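Local coordinates for protein hypothetical oxidoreductase (Sinorhizobium meliloti, PDB 3RH7) that binds flavin mononucleotide through a flavin reductase-like split-barrel domain and is probably an NADPH-dependent flavin reductase, with an apparently Nudix-like second domain, at residues 179-191 with 206-220. Residues are numbered along the deposited sequence; the frame is centred on the assembly and turned at random.
Sequences AVEGEIRLGAVLE and LPNCTVEGGDPARTL
Strand 184-191 and strand 208-211 run antiparallel, their axes 156° apart, and give a compact example of how a strand outermost in the sheet of this chain is fixed to its neighbour while the helix that follows it packs on one face. The sheet is mixed, in the order 208-211, 184-191, 249-257, 232-242; the contact itself lies away from the flavin site, in what is probably the Nudix-like part of the chain. Ile-184 with Val-211 and Leu-186 with Cys-209 are hydrogen-bonded pairs; Ile-184 N donates to Val-211 O and Leu-186 N to Cys-209 O, both at 2.9 Å, and each pair is closed by the return N-H bond. Pairing fades at Ala-188 N, whose bond to Pro-207 O is weak.

After Val-211 the chain turns back through Gly-213 and Gly-214 to Asp-215, which N-caps helix 216-228 by accepting from Ala-217 N. This helix packs on the face that bears Leu-186, whose CD1 lies among Val-211 CG2 (3.7 Å, the two side chains roughly perpendicular), Thr-219 CG2 and Pro-216 O, with CD2 also against Pro-216 CB. Farther along, Leu-220 takes over, with CD1 against Leu-186 CB and CD2 against Ala-188 CB.

The other face, bearing Arg-185, Asn-208 and Thr-210, is polar. Arg-185 starts with CG anti to the backbone N (chi1 169°) and bends at chi3, which carries NE over Asn-208, while NH1 forms a salt bridge with Asp-246. Thr-210 OG1 lies over one guanidinium face. The amide of Asn-208 is held from both ends: ND2 donates to Leu-206 O, and OD1 accepts from Arg-185 NE at 3.0 Å, lying in the guanidinium plane although NE stands well above the plane of the amide carbonyl.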
loop_
_atom_site.group_PDB
_atom_site.type_symbol
_atom_site.label_atom_id
_atom_site.label_comp_id
_atom_site.label_asym_id
_atom_site.label_seq_id
_atom_site.Cartn_x
_atom_site.Cartn_y
_atom_site.Cartn_z
ATOM N N ALA A 179 19.927 -12.313 -4.552
ATOM C CA ALA A 179 19.947 -13.542 -3.757
ATOM C C ALA A 179 20.570 -14.718 -4.512
ATOM O O ALA A 179 21.283 -15.525 -3.911
ATOM C CB ALA A 179 18.532 -13.894 -3.346
ATOM N N VAL A 180 20.318 -14.789 -5.823
ATOM C CA VAL A 180 20.821 -15.876 -6.653
ATOM C C VAL A 180 22.313 -15.652 -6.989
ATOM O O VAL A 180 23.053 -16.637 -7.120
ATOM C CB VAL A 180 19.952 -16.078 -7.920
ATOM C CG1 VAL A 180 20.552 -17.147 -8.842
ATOM C CG2 VAL A 180 18.499 -16.418 -7.540
ATOM N N GLU A 181 22.751 -14.371 -7.089
ATOM C CA GLU A 181 24.126 -13.973 -7.408
ATOM C C GLU A 181 25.148 -14.490 -6.352
ATOM O O GLU A 181 26.305 -14.753 -6.680
ATOM C CB GLU A 181 24.215 -12.451 -7.545
ATOM C CG GLU A 181 24.328 -11.939 -8.967
ATOM C CD GLU A 181 24.323 -10.425 -9.080
ATOM O OE1 GLU A 181 25.353 -9.791 -8.745
ATOM O OE2 GLU A 181 23.279 -9.874 -9.499
ATOM N N GLY A 182 24.710 -14.645 -5.116
ATOM C CA GLY A 182 25.547 -15.161 -4.048
ATOM C C GLY A 182 25.033 -14.757 -2.694
ATOM O O GLY A 182 23.833 -14.472 -2.550
ATOM N N GLU A 183 25.939 -14.725 -1.693
ATOM C CA GLU A 183 25.583 -14.334 -0.321
ATOM C C GLU A 183 25.070 -12.890 -0.294
ATOM O O GLU A 183 25.509 -12.060 -1.105
ATOM C CB GLU A 183 26.739 -14.533 0.687
ATOM C CG GLU A 183 27.911 -13.605 0.454
ATOM C CD GLU A 183 29.117 -13.663 1.376
ATOM O OE1 GLU A 183 29.233 -14.613 2.184
ATOM O OE2 GLU A 183 29.985 -12.772 1.232
ATOM N N ILE A 184 24.101 -12.624 0.585
ATOM C CA ILE A 184 23.532 -11.297 0.750
ATOM C C ILE A 184 23.738 -10.822 2.199
ATOM O O ILE A 184 23.636 -11.610 3.156
ATOM C CB ILE A 184 22.025 -11.225 0.358
ATOM C CG1 ILE A 184 21.233 -12.366 1.040
ATOM C CG2 ILE A 184 21.818 -11.148 -1.149
ATOM C CD1 ILE A 184 19.876 -12.835 0.471
ATOM N N ARG A 185 24.011 -9.522 2.355
ATOM C CA ARG A 185 24.071 -8.941 3.672
ATOM C C ARG A 185 22.665 -8.451 3.973
ATOM O O ARG A 185 22.143 -7.583 3.258
ATOM C CB ARG A 185 25.099 -7.819 3.755
ATOM C CG ARG A 185 24.934 -7.064 5.046
ATOM C CD ARG A 185 25.852 -5.897 5.142
ATOM N NE ARG A 185 27.178 -6.289 5.594
ATOM C CZ ARG A 185 28.245 -6.249 4.817
ATOM N NH1 ARG A 185 28.140 -5.836 3.550
ATOM N NH2 ARG A 185 29.437 -6.606 5.294
ATOM N N LEU A 186 22.030 -9.044 4.990
ATOM C CA LEU A 186 20.679 -8.659 5.378
ATOM C C LEU A 186 20.749 -7.585 6.423
ATOM O O LEU A 186 21.185 -7.852 7.545
ATOM C CB LEU A 186 19.892 -9.854 5.906
ATOM C CG LEU A 186 19.789 -11.066 5.016
ATOM C CD1 LEU A 186 18.943 -12.091 5.671
ATOM C CD2 LEU A 186 19.222 -10.691 3.654
ATOM N N GLY A 187 20.370 -6.373 6.041
ATOM C CA GLY A 187 20.357 -5.240 6.956
ATOM C C GLY A 187 18.955 -4.801 7.302
ATOM O O GLY A 187 17.998 -5.201 6.636
ATOM N N ALA A 188 18.814 -3.957 8.318
ATOM C CA ALA A 188 17.508 -3.463 8.708
ATOM C C ALA A 188 17.547 -2.058 9.271
ATOM O O ALA A 188 18.471 -1.698 10.004
ATOM C CB ALA A 188 16.883 -4.390 9.735
ATOM N N VAL A 189 16.506 -1.270 8.944
ATOM C CA VAL A 189 16.251 0.068 9.498
ATOM C C VAL A 189 15.195 -0.208 10.555
ATOM O O VAL A 189 13.989 -0.184 10.258
ATOM C CB VAL A 189 15.847 1.129 8.438
ATOM C CG1 VAL A 189 15.474 2.442 9.102
ATOM C CG2 VAL A 189 16.972 1.350 7.435
ATOM N N LEU A 190 15.669 -0.649 11.745
ATOM C CA LEU A 190 14.846 -1.083 12.870
ATOM C C LEU A 190 14.479 0.104 13.746
ATOM O O LEU A 190 15.356 0.688 14.393
ATOM C CB LEU A 190 15.612 -2.155 13.665
ATOM C CG LEU A 190 14.912 -2.814 14.842
ATOM C CD1 LEU A 190 13.832 -3.780 14.392
ATOM C CD2 LEU A 190 15.893 -3.565 15.667
ATOM N N GLU A 191 13.187 0.451 13.767
ATOM C CA GLU A 191 12.694 1.596 14.514
ATOM C C GLU A 191 12.039 1.236 15.864
ATOM O O GLU A 191 11.277 0.271 15.933
ATOM C CB GLU A 191 11.690 2.376 13.664
ATOM C CG GLU A 191 12.325 3.201 12.563
ATOM C CD GLU A 191 11.366 3.998 11.700
ATOM O OE1 GLU A 191 10.295 4.402 12.213
ATOM O OE2 GLU A 191 11.711 4.257 10.523
ATOM N N LEU A 206 24.570 -0.416 10.861
ATOM C CA LEU A 206 23.219 -0.940 10.908
ATOM C C LEU A 206 23.255 -2.422 11.289
ATOM O O LEU A 206 24.237 -3.095 10.961
ATOM C CB LEU A 206 22.525 -0.749 9.558
ATOM C CG LEU A 206 21.860 0.582 9.335
ATOM C CD1 LEU A 206 21.511 0.759 7.861
ATOM C CD2 LEU A 206 20.628 0.755 10.256
ATOM N N PRO A 207 22.240 -2.963 12.003
ATOM C CA PRO A 207 22.290 -4.394 12.354
ATOM C C PRO A 207 22.233 -5.236 11.100
ATOM O O PRO A 207 21.441 -4.918 10.211
ATOM C CB PRO A 207 21.039 -4.580 13.216
ATOM C CG PRO A 207 20.116 -3.494 12.770
ATOM C CD PRO A 207 20.997 -2.333 12.510
ATOM N N ASN A 208 23.120 -6.234 10.971
ATOM C CA ASN A 208 23.108 -7.071 9.761
ATOM C C ASN A 208 23.771 -8.407 9.975
ATOM O O ASN A 208 24.600 -8.558 10.883
ATOM C CB ASN A 208 23.803 -6.360 8.597
ATOM C CG ASN A 208 25.302 -6.240 8.759
ATOM O OD1 ASN A 208 26.071 -7.079 8.264
ATOM N ND2 ASN A 208 25.737 -5.214 9.481
ATOM N N CYS A 209 23.462 -9.343 9.077
ATOM C CA CYS A 209 24.059 -10.665 9.021
ATOM C C CYS A 209 24.042 -11.149 7.581
ATOM O O CYS A 209 23.039 -10.973 6.899
ATOM C CB CYS A 209 23.369 -11.645 9.968
ATOM S SG CYS A 209 21.648 -12.037 9.551
ATOM N N THR A 210 25.183 -11.685 7.108
ATOM C CA THR A 210 25.375 -12.167 5.733
ATOM C C THR A 210 25.137 -13.673 5.686
ATOM O O THR A 210 25.839 -14.451 6.340
ATOM C CB THR A 210 26.767 -11.773 5.216
ATOM O OG1 THR A 210 26.963 -10.370 5.396
ATOM C CG2 THR A 210 26.989 -12.143 3.779
ATOM N N VAL A 211 24.144 -14.076 4.881
ATOM C CA VAL A 211 23.707 -15.461 4.693
ATOM C C VAL A 211 23.517 -15.756 3.205
ATOM O O VAL A 211 23.528 -14.824 2.388
ATOM C CB VAL A 211 22.392 -15.734 5.477
ATOM C CG1 VAL A 211 22.581 -15.537 6.978
ATOM C CG2 VAL A 211 21.235 -14.861 4.963
ATOM N N GLU A 212 23.318 -17.043 2.852
ATOM C CA GLU A 212 23.016 -17.460 1.471
ATOM C C GLU A 212 21.977 -18.555 1.543
ATOM O O GLU A 212 22.307 -19.717 1.792
ATOM C CB GLU A 212 24.263 -17.913 0.711
ATOM C CG GLU A 212 24.028 -18.189 -0.769
ATOM C CD GLU A 212 25.247 -18.478 -1.636
ATOM O OE1 GLU A 212 26.390 -18.552 -1.119
ATOM O OE2 GLU A 212 25.040 -18.631 -2.862
ATOM N N GLY A 213 20.720 -18.170 1.381
ATOM C CA GLY A 213 19.624 -19.122 1.451
ATOM C C GLY A 213 18.749 -18.904 2.651
ATOM O O GLY A 213 19.248 -18.525 3.727
ATOM N N GLY A 214 17.446 -19.144 2.429
ATOM C CA GLY A 214 16.380 -19.006 3.409
ATOM C C GLY A 214 15.579 -17.744 3.200
ATOM O O GLY A 214 15.906 -16.951 2.310
ATOM N N ASP A 215 14.505 -17.561 4.007
ATOM C CA ASP A 215 13.656 -16.383 3.918
ATOM C C ASP A 215 14.416 -15.240 4.558
ATOM O O ASP A 215 14.749 -15.323 5.735
ATOM C CB ASP A 215 12.280 -16.612 4.556
ATOM C CG ASP A 215 11.242 -15.528 4.254
ATOM O OD1 ASP A 215 11.606 -14.315 4.315
ATOM O OD2 ASP A 215 10.039 -15.885 4.041
ATOM N N PRO A 216 14.812 -14.220 3.771
ATOM C CA PRO A 216 15.596 -13.117 4.338
ATOM C C PRO A 216 14.879 -12.446 5.526
ATOM O O PRO A 216 15.541 -12.104 6.531
ATOM C CB PRO A 216 15.786 -12.162 3.150
ATOM C CG PRO A 216 14.687 -12.510 2.201
ATOM C CD PRO A 216 14.534 -13.988 2.342
ATOM N N ALA A 217 13.525 -12.316 5.436
ATOM C CA ALA A 217 12.750 -11.723 6.506
ATOM C C ALA A 217 12.787 -12.599 7.758
ATOM O O ALA A 217 13.100 -12.065 8.830
ATOM C CB ALA A 217 11.337 -11.496 6.060
ATOM N N ARG A 218 12.559 -13.939 7.628
ATOM C CA ARG A 218 12.658 -14.893 8.748
ATOM C C ARG A 218 14.040 -14.846 9.430
ATOM O O ARG A 218 14.128 -14.757 10.668
ATOM C CB ARG A 218 12.416 -16.324 8.278
ATOM C CG ARG A 218 10.956 -16.724 8.075
ATOM C CD ARG A 218 10.888 -18.192 7.713
ATOM N NE ARG A 218 11.421 -19.053 8.781
ATOM C CZ ARG A 218 10.713 -19.500 9.822
ATOM N NH1 ARG A 218 9.421 -19.180 9.948
ATOM N NH2 ARG A 218 11.290 -20.267 10.745
ATOM N N THR A 219 15.104 -14.911 8.613
ATOM C CA THR A 219 16.503 -14.875 9.046
ATOM C C THR A 219 16.798 -13.591 9.862
ATOM O O THR A 219 17.350 -13.650 10.980
ATOM C CB THR A 219 17.410 -14.983 7.820
ATOM O OG1 THR A 219 17.169 -16.223 7.165
ATOM C CG2 THR A 219 18.890 -14.866 8.166
ATOM N N LEU A 220 16.389 -12.449 9.289
ATOM C CA LEU A 220 16.613 -11.138 9.861
ATOM C C LEU A 220 15.826 -10.953 11.125
ATOM O O LEU A 220 16.365 -10.378 12.062
ATOM C CB LEU A 220 16.247 -10.076 8.841
ATOM C CG LEU A 220 16.723 -8.670 9.091
ATOM C CD1 LEU A 220 18.216 -8.611 9.313
ATOM C CD2 LEU A 220 16.327 -7.779 7.929
#